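Local coordinates for protein protease (Helicobacter pylori, PDB 5EUF) that probably acts as a zinc-dependent M16-family peptidase that cleaves the cytoplasmic domain of human junctional adhesion molecule A, compromising the gastric epithelial barrier, at residues G29-V33 / T97-L102; G255-P259 / Y406-T410; V267-A271 / Q390-L394. One frame throughout, in Å; residues are numbered along the deposited sequence.

Interaction 1: G29-V33 / T97-L102; sequences GVIEV and TSEANL
Ile31 and Thr97 exchange two backbone hydrogen bonds that hold the strands side by side. Ile31 N gives its hydrogen to Thr97 O at 2.8 Å, almost straight with 174° at the hydrogen; the return bond, from Thr97 N to Ile31 O, measures 3.2 Å. This is an antiparallel hydrogen-bonded pair, followed by the non-hydrogen-bonded pair of Val30 and Ser98, whose side chains diverge. Beyond it the ladder frays: Glu99 N reaches Gly29 O at 3.0 Å in a weak, bent bond, and Ser98 CA offers the same oxygen a C-H...O contact at 3.1 Å. Gly29 turns here with a positive phi of 86°, readily adopted by a residue without CB, while its N is bonded to Asp199 OD2.

Packing starts on the face that Ile31 shares with Thr97. CG1 of Ile31 stands between the backbone N and the carbonyl carbon (chi1 69°), and the extended chain beyond it carries CD1 to Leu102 CB, 3.7 Å away. Leu102 in turn lays CD1 against Val33 CG2, also at 3.7 Å, the two side chains crossing at roughly a right angle. CG2, the other branch of Ile31, faces the CB of Glu99. Val200 touches both Ile31 and Leu102, and Leu106 and Phe109 of helix 102-113 extend the apolar layer around Val33.

The division of labour is plain: main-chain bonds fix the register of strands 30-37 and 91-98, whereas three aliphatic side chains join the sheet of this M16 domain to the first turn of the helix that follows. That helix is probably seated largely by apolar packing, the strand by directional polar bonds.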
loop_
_atom_site.group_PDB
_atom_site.type_symbol
_atom_site.label_atom_id
_atom_site.label_comp_id
_atom_site.label_asym_id
_atom_site.label_seq_id
_atom_site.Cartn_x
_atom_site.Cartn_y
_atom_site.Cartn_z
ATOM N N GLY B 29 -19.508 -5.539 -43.729
ATOM C CA GLY B 29 -18.135 -5.103 -43.874
ATOM C C GLY B 29 -17.457 -4.801 -42.553
ATOM O O GLY B 29 -16.337 -5.241 -42.317
ATOM N N VAL B 30 -18.145 -4.061 -41.692
ATOM C CA VAL B 30 -17.559 -3.557 -40.455
ATOM C C VAL B 30 -17.213 -4.659 -39.452
ATOM O O VAL B 30 -18.052 -5.491 -39.110
ATOM C CB VAL B 30 -18.507 -2.550 -39.777
ATOM C CG1 VAL B 30 -17.858 -1.954 -38.537
ATOM C CG2 VAL B 30 -18.896 -1.456 -40.756
ATOM N N ILE B 31 -15.964 -4.663 -38.991
ATOM C CA ILE B 31 -15.529 -5.582 -37.942
ATOM C C ILE B 31 -14.668 -4.869 -36.908
ATOM O O ILE B 31 -14.260 -3.724 -37.103
ATOM C CB ILE B 31 -14.712 -6.770 -38.497
ATOM C CG1 ILE B 31 -13.356 -6.285 -39.017
ATOM C CG2 ILE B 31 -15.489 -7.525 -39.567
ATOM C CD1 ILE B 31 -12.423 -7.401 -39.404
ATOM N N GLU B 32 -14.392 -5.557 -35.806
ATOM C CA GLU B 32 -13.427 -5.070 -34.827
ATOM C C GLU B 32 -12.484 -6.191 -34.407
ATOM O O GLU B 32 -12.924 -7.285 -34.050
ATOM C CB GLU B 32 -14.128 -4.485 -33.600
ATOM C CG GLU B 32 -13.147 -3.964 -32.558
ATOM C CD GLU B 32 -13.819 -3.216 -31.427
ATOM O OE1 GLU B 32 -13.519 -3.518 -30.254
ATOM O OE2 GLU B 32 -14.636 -2.317 -31.710
ATOM N N VAL B 33 -11.185 -5.910 -34.455
ATOM C CA VAL B 33 -10.174 -6.898 -34.102
ATOM C C VAL B 33 -9.600 -6.616 -32.719
ATOM O O VAL B 33 -8.864 -5.651 -32.536
ATOM C CB VAL B 33 -9.028 -6.921 -35.130
ATOM C CG1 VAL B 33 -8.066 -8.050 -34.820
ATOM C CG2 VAL B 33 -9.584 -7.065 -36.534
ATOM N N THR B 97 -12.170 -1.585 -38.317
ATOM C CA THR B 97 -12.009 -1.576 -39.767
ATOM C C THR B 97 -13.020 -2.490 -40.457
ATOM O O THR B 97 -14.066 -2.814 -39.893
ATOM C CB THR B 97 -10.577 -1.991 -40.169
ATOM O OG1 THR B 97 -10.478 -2.056 -41.597
ATOM C CG2 THR B 97 -10.220 -3.342 -39.570
ATOM N N SER B 98 -12.709 -2.888 -41.687
ATOM C CA SER B 98 -13.557 -3.816 -42.427
ATOM C C SER B 98 -12.907 -5.194 -42.486
ATOM O O SER B 98 -11.775 -5.369 -42.039
ATOM C CB SER B 98 -13.831 -3.293 -43.836
ATOM O OG SER B 98 -12.625 -3.120 -44.555
ATOM N N GLU B 99 -13.623 -6.169 -43.040
ATOM C CA GLU B 99 -13.123 -7.541 -43.086
ATOM C C GLU B 99 -11.968 -7.668 -44.073
ATOM O O GLU B 99 -11.180 -8.613 -44.003
ATOM C CB GLU B 99 -14.246 -8.518 -43.451
ATOM C CG GLU B 99 -14.602 -8.565 -44.932
ATOM C CD GLU B 99 -13.826 -9.629 -45.689
ATOM O OE1 GLU B 99 -13.206 -10.493 -45.031
ATOM O OE2 GLU B 99 -13.833 -9.596 -46.938
ATOM N N ALA B 100 -11.870 -6.712 -44.991
ATOM C CA ALA B 100 -10.790 -6.702 -45.967
ATOM C C ALA B 100 -9.451 -6.438 -45.287
ATOM O O ALA B 100 -8.399 -6.826 -45.794
ATOM C CB ALA B 100 -11.056 -5.663 -47.044
ATOM N N ASN B 101 -9.497 -5.778 -44.133
ATOM C CA ASN B 101 -8.285 -5.461 -43.388
ATOM C C ASN B 101 -8.115 -6.334 -42.151
ATOM O O ASN B 101 -7.301 -6.035 -41.278
ATOM C CB ASN B 101 -8.279 -3.985 -42.991
ATOM C CG ASN B 101 -8.215 -3.063 -44.189
ATOM O OD1 ASN B 101 -9.043 -2.165 -44.343
ATOM N ND2 ASN B 101 -7.233 -3.285 -45.053
ATOM N N LEU B 102 -8.885 -7.414 -42.080
ATOM C CA LEU B 102 -8.763 -8.366 -40.982
ATOM C C LEU B 102 -7.380 -9.003 -40.956
ATOM O O LEU B 102 -6.774 -9.149 -39.896
ATOM C CB LEU B 102 -9.831 -9.454 -41.091
ATOM C CG LEU B 102 -9.671 -10.593 -40.082
ATOM C CD1 LEU B 102 -9.878 -10.087 -38.663
ATOM C CD2 LEU B 102 -10.619 -11.736 -40.398
#

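Interaction 2: G255-P259 / Y406-T410; sequences GYKVP and YFKDT
Tyr256, the residue with most surface buried here, lays one ring face under the backbone of Phe407: Phe407 CA sits 3.8 Å from the ring centroid, a CH-pi contact over the face. The Lys408 carbonyl comes to the ring's edge, its O 3.1 Å from Tyr256 CE2. Phe407's own ring meets Tyr256 obliquely, with planes at 55° and centroids 5.3 Å apart, its CD1 reaching Tyr256 CG at 3.7 Å. Phe407 is the centre of an inverse gamma turn, and this sharp bend probably helps bring both its backbone and its ring to one tyrosine.

Tyr406 buries nearly as much. Its ring receives Pro259 CD over one face, 3.8 Å from the centroid, while its CB lies beside Val258 CG2 at 4.2 Å. Tyr406 CG, anti to the carbonyl carbon (chi1 -52°), leads the ring along the strand end to Pro259.

Strand 412-418 pairs with strand 251-258 just beyond, so the contact covers the passage from helix 396-406 into the sheet. C-H groups lie over aromatic faces, and a carbonyl oxygen meets a ring edge; the two segments share no direct hydrogen bond, which implies that shape and dispersion largely hold this corner, while Tyr406 OH bonds to Asp265 and Phe407 O to Lys338 NZ.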
loop_
_atom_site.group_PDB
_atom_site.type_symbol
_atom_site.label_atom_id
_atom_site.label_comp_id
_atom_site.label_asym_id
_atom_site.label_seq_id
_atom_site.Cartn_x
_atom_site.Cartn_y
_atom_site.Cartn_z
ATOM N N GLY B 255 -17.904 5.375 -1.399
ATOM C CA GLY B 255 -17.878 4.041 -1.964
ATOM C C GLY B 255 -18.168 2.957 -0.950
ATOM O O GLY B 255 -17.764 3.047 0.210
ATOM N N TYR B 256 -18.876 1.927 -1.396
ATOM C CA TYR B 256 -19.192 0.786 -0.552
ATOM C C TYR B 256 -18.579 -0.478 -1.141
ATOM O O TYR B 256 -18.645 -0.699 -2.351
ATOM C CB TYR B 256 -20.709 0.629 -0.402
ATOM C CG TYR B 256 -21.366 1.730 0.404
ATOM C CD1 TYR B 256 -21.827 2.890 -0.207
ATOM C CD2 TYR B 256 -21.525 1.608 1.779
ATOM C CE1 TYR B 256 -22.430 3.898 0.531
ATOM C CE2 TYR B 256 -22.128 2.606 2.523
ATOM C CZ TYR B 256 -22.577 3.749 1.897
ATOM O OH TYR B 256 -23.175 4.741 2.642
ATOM N N LYS B 257 -17.973 -1.299 -0.286
ATOM C CA LYS B 257 -17.384 -2.558 -0.728
ATOM C C LYS B 257 -18.449 -3.470 -1.316
ATOM O O LYS B 257 -19.607 -3.447 -0.902
ATOM C CB LYS B 257 -16.662 -3.260 0.423
ATOM C CG LYS B 257 -15.312 -2.652 0.765
ATOM C CD LYS B 257 -14.306 -2.839 -0.363
ATOM C CE LYS B 257 -13.020 -2.076 -0.080
ATOM N NZ LYS B 257 -12.427 -2.424 1.244
ATOM N N VAL B 258 -18.042 -4.280 -2.283
ATOM C CA VAL B 258 -18.984 -5.053 -3.072
ATOM C C VAL B 258 -18.299 -6.331 -3.560
ATOM O O VAL B 258 -17.080 -6.342 -3.749
ATOM C CB VAL B 258 -19.523 -4.189 -4.246
ATOM C CG1 VAL B 258 -19.391 -4.891 -5.590
ATOM C CG2 VAL B 258 -20.958 -3.763 -3.969
ATOM N N PRO B 259 -19.070 -7.421 -3.728
ATOM C CA PRO B 259 -18.528 -8.727 -4.132
ATOM C C PRO B 259 -17.700 -8.691 -5.413
ATOM O O PRO B 259 -17.729 -7.703 -6.149
ATOM C CB PRO B 259 -19.785 -9.574 -4.340
ATOM C CG PRO B 259 -20.799 -8.959 -3.457
ATOM C CD PRO B 259 -20.523 -7.484 -3.493
ATOM N N TYR B 406 -24.945 -4.226 1.229
ATOM C CA TYR B 406 -23.618 -3.679 0.976
ATOM C C TYR B 406 -23.493 -2.199 1.321
ATOM O O TYR B 406 -22.389 -1.709 1.557
ATOM C CB TYR B 406 -23.237 -3.900 -0.489
ATOM C CG TYR B 406 -23.394 -5.334 -0.945
ATOM C CD1 TYR B 406 -22.588 -6.338 -0.426
ATOM C CD2 TYR B 406 -24.345 -5.683 -1.894
ATOM C CE1 TYR B 406 -22.726 -7.651 -0.839
ATOM C CE2 TYR B 406 -24.492 -6.993 -2.314
ATOM C CZ TYR B 406 -23.678 -7.971 -1.783
ATOM O OH TYR B 406 -23.816 -9.276 -2.194
ATOM N N PHE B 407 -24.614 -1.486 1.350
ATOM C CA PHE B 407 -24.566 -0.054 1.631
ATOM C C PHE B 407 -24.629 0.214 3.130
ATOM O O PHE B 407 -25.485 0.963 3.608
ATOM C CB PHE B 407 -25.692 0.683 0.904
ATOM C CG PHE B 407 -25.615 0.583 -0.595
ATOM C CD1 PHE B 407 -24.408 0.320 -1.225
ATOM C CD2 PHE B 407 -26.748 0.749 -1.374
ATOM C CE1 PHE B 407 -24.332 0.225 -2.605
ATOM C CE2 PHE B 407 -26.680 0.656 -2.752
ATOM C CZ PHE B 407 -25.470 0.393 -3.369
ATOM N N LYS B 408 -23.714 -0.416 3.862
ATOM C CA LYS B 408 -23.543 -0.174 5.288
ATOM C C LYS B 408 -22.302 0.679 5.517
ATOM O O LYS B 408 -21.324 0.566 4.779
ATOM C CB LYS B 408 -23.429 -1.493 6.056
ATOM C CG LYS B 408 -24.649 -2.390 5.933
ATOM C CD LYS B 408 -24.642 -3.485 6.994
ATOM C CE LYS B 408 -24.384 -4.860 6.392
ATOM N NZ LYS B 408 -23.033 -4.967 5.780
ATOM N N ASP B 409 -22.342 1.527 6.538
ATOM C CA ASP B 409 -21.221 2.417 6.839
ATOM C C ASP B 409 -19.929 1.650 7.131
ATOM O O ASP B 409 -18.832 2.136 6.852
ATOM C CB ASP B 409 -21.568 3.328 8.019
ATOM C CG ASP B 409 -22.273 2.589 9.140
ATOM O OD1 ASP B 409 -22.058 1.367 9.278
ATOM O OD2 ASP B 409 -23.048 3.232 9.882
ATOM N N THR B 410 -20.067 0.443 7.673
ATOM C CA THR B 410 -18.916 -0.389 8.008
ATOM C C THR B 410 -18.135 -0.835 6.770
ATOM O O THR B 410 -17.019 -1.341 6.883
ATOM C CB THR B 410 -19.344 -1.637 8.804
ATOM O OG1 THR B 410 -20.282 -2.401 8.036
ATOM C CG2 THR B 410 -19.980 -1.234 10.126
#

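Interaction 3: V267-A271 / Q390-L394; sequences VALDA and QFLDL
Val267 and Ala271, one helical turn apart, present their methyl groups to Phe391 and Leu394, and this is the tightly packed half of the contact. Val267 CG1, anti to the backbone N, meets Phe391 CD2 at 3.6 Å, the two side chains crossing at a slant. Ala271 CB lies 3.7 Å from Phe391 CE2 and equally close to Leu394 CD1, so a single methyl fills the angle between ring and leucine. Leu394 CD1 also stands over one face of the Phe391 ring, towards its rim, and probably limits the ring's tilt. The other branch, Leu394 CD2, turns to Ala268 CB at 4.0 Å. With CG anti to the backbone N (chi1 -163°), the Phe391 ring swings toward helix 266-276; Ile350 and Gln354 of helix 344-361 also touch this side chain. Behind Leu394, Leu399 of helix 396-406 continues the apolar layer, and Lys351 NZ hydrogen-bonds Leu394 O and Leu392 O just where helix 387-392 ends.

The other half is looser and polar. Gln390, exposed, extends its chain so that OE1 comes to Val267 CG2 at 3.5 Å, crossing it at about a right angle, a touch without a polar partner across the contact. Asp270, partly exposed, has its CB directed at helix 387-392, yet its OD2 is hydrogen-bonded to Tyr387 OH rather than to the 390-394 segment. From the Asp270 side chain to a bound zinc ion is about 4 Å; this ion is not the one at the His53 and Glu133 site.

Ala268 and Ala271 of helix 266-276 thus receive Phe391 of helix 387-392 and Leu394 of the loop just after it, a small-to-large fit between helices in the C-terminal half of this M16 peptidase, an alpha/beta architecture.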
loop_
_atom_site.group_PDB
_atom_site.type_symbol
_atom_site.label_atom_id
_atom_site.label_comp_id
_atom_site.label_asym_id
_atom_site.label_seq_id
_atom_site.Cartn_x
_atom_site.Cartn_y
_atom_site.Cartn_z
ATOM N N VAL B 267 -25.758 -8.097 -10.953
ATOM C CA VAL B 267 -26.808 -7.644 -11.857
ATOM C C VAL B 267 -27.696 -6.619 -11.160
ATOM O O VAL B 267 -28.048 -5.592 -11.740
ATOM C CB VAL B 267 -27.663 -8.816 -12.368
ATOM C CG1 VAL B 267 -28.714 -8.318 -13.350
ATOM C CG2 VAL B 267 -26.779 -9.866 -13.023
ATOM N N ALA B 268 -28.041 -6.895 -9.907
ATOM C CA ALA B 268 -28.845 -5.970 -9.115
ATOM C C ALA B 268 -28.078 -4.681 -8.843
ATOM O O ALA B 268 -28.646 -3.590 -8.886
ATOM C CB ALA B 268 -29.268 -6.617 -7.811
ATOM N N LEU B 269 -26.786 -4.818 -8.562
ATOM C CA LEU B 269 -25.912 -3.669 -8.357
ATOM C C LEU B 269 -25.887 -2.779 -9.595
ATOM O O LEU B 269 -25.975 -1.556 -9.496
ATOM C CB LEU B 269 -24.498 -4.131 -8.011
ATOM C CG LEU B 269 -24.298 -4.713 -6.613
ATOM C CD1 LEU B 269 -22.984 -5.472 -6.533
ATOM C CD2 LEU B 269 -24.336 -3.601 -5.583
ATOM N N ASP B 270 -25.768 -3.402 -10.761
ATOM C CA ASP B 270 -25.863 -2.683 -12.024
ATOM C C ASP B 270 -27.199 -1.949 -12.113
ATOM O O ASP B 270 -27.254 -0.787 -12.515
ATOM C CB ASP B 270 -25.694 -3.642 -13.207
ATOM C CG ASP B 270 -24.269 -4.145 -13.351
ATOM O OD1 ASP B 270 -23.466 -3.945 -12.418
ATOM O OD2 ASP B 270 -23.949 -4.745 -14.398
ATOM N N ALA B 271 -28.269 -2.631 -11.714
ATOM C CA ALA B 271 -29.602 -2.040 -11.731
ATOM C C ALA B 271 -29.723 -0.899 -10.723
ATOM O O ALA B 271 -30.408 0.091 -10.979
ATOM C CB ALA B 271 -30.655 -3.102 -11.456
ATOM N N GLN B 390 -31.749 -12.354 -16.133
ATOM C CA GLN B 390 -31.592 -12.091 -14.709
ATOM C C GLN B 390 -31.989 -10.659 -14.380
ATOM O O GLN B 390 -32.554 -10.385 -13.318
ATOM C CB GLN B 390 -30.152 -12.358 -14.265
ATOM C CG GLN B 390 -29.809 -13.833 -14.118
ATOM C CD GLN B 390 -28.440 -14.061 -13.501
ATOM O OE1 GLN B 390 -27.901 -13.192 -12.814
ATOM N NE2 GLN B 390 -27.873 -15.237 -13.743
ATOM N N PHE B 391 -31.700 -9.751 -15.305
ATOM C CA PHE B 391 -31.984 -8.336 -15.102
ATOM C C PHE B 391 -33.482 -8.069 -15.152
ATOM O O PHE B 391 -34.013 -7.304 -14.348
ATOM C CB PHE B 391 -31.260 -7.493 -16.153
ATOM C CG PHE B 391 -31.166 -6.035 -15.806
ATOM C CD1 PHE B 391 -32.205 -5.169 -16.100
ATOM C CD2 PHE B 391 -30.028 -5.527 -15.198
ATOM C CE1 PHE B 391 -32.116 -3.826 -15.785
ATOM C CE2 PHE B 391 -29.932 -4.184 -14.881
ATOM C CZ PHE B 391 -30.977 -3.334 -15.173
ATOM N N LEU B 392 -34.159 -8.709 -16.099
ATOM C CA LEU B 392 -35.584 -8.479 -16.307
ATOM C C LEU B 392 -36.443 -9.232 -15.294
ATOM O O LEU B 392 -37.646 -8.998 -15.199
ATOM C CB LEU B 392 -35.979 -8.875 -17.730
ATOM C CG LEU B 392 -35.218 -8.132 -18.831
ATOM C CD1 LEU B 392 -35.676 -8.583 -20.210
ATOM C CD2 LEU B 392 -35.370 -6.625 -18.672
ATOM N N ASP B 393 -35.822 -10.135 -14.543
ATOM C CA ASP B 393 -36.528 -10.870 -13.499
ATOM C C ASP B 393 -36.269 -10.256 -12.130
ATOM O O ASP B 393 -36.713 -10.783 -11.112
ATOM C CB ASP B 393 -36.117 -12.344 -13.497
ATOM C CG ASP B 393 -36.594 -13.086 -14.726
ATOM O OD1 ASP B 393 -37.599 -12.657 -15.329
ATOM O OD2 ASP B 393 -35.964 -14.101 -15.088
ATOM N N LEU B 394 -35.539 -9.146 -12.108
ATOM C CA LEU B 394 -35.266 -8.448 -10.859
ATOM C C LEU B 394 -36.547 -7.862 -10.283
ATOM O O LEU B 394 -37.300 -7.187 -10.980
ATOM C CB LEU B 394 -34.232 -7.336 -11.065
ATOM C CG LEU B 394 -32.761 -7.732 -11.212
ATOM C CD1 LEU B 394 -31.939 -6.548 -11.686
ATOM C CD2 LEU B 394 -32.215 -8.261 -9.899
#

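Interactions 2 and 3 form one continuous region, with centres 18 Å apart: strand 251-258 leads into helix 266-276, and Val258 CG2 of the first rests 3.7 Å from Leu269 CD1 of the second, while Leu269 CD2 also approaches Tyr406 CD2. Along the chain, interaction 3 is nested inside the loop closed by interaction 2. Interaction 1 belongs to the other sheet, its centre 43 Å from that of interaction 2 and 34 Å from that of interaction 3. All three lie away from the zinc site of His53 and Glu133, probably completed by His57, where Glu56 is the probable proton acceptor. Bound zinc does lie about 4 Å from the Asp270 side chain and about 10 Å from that of Val258.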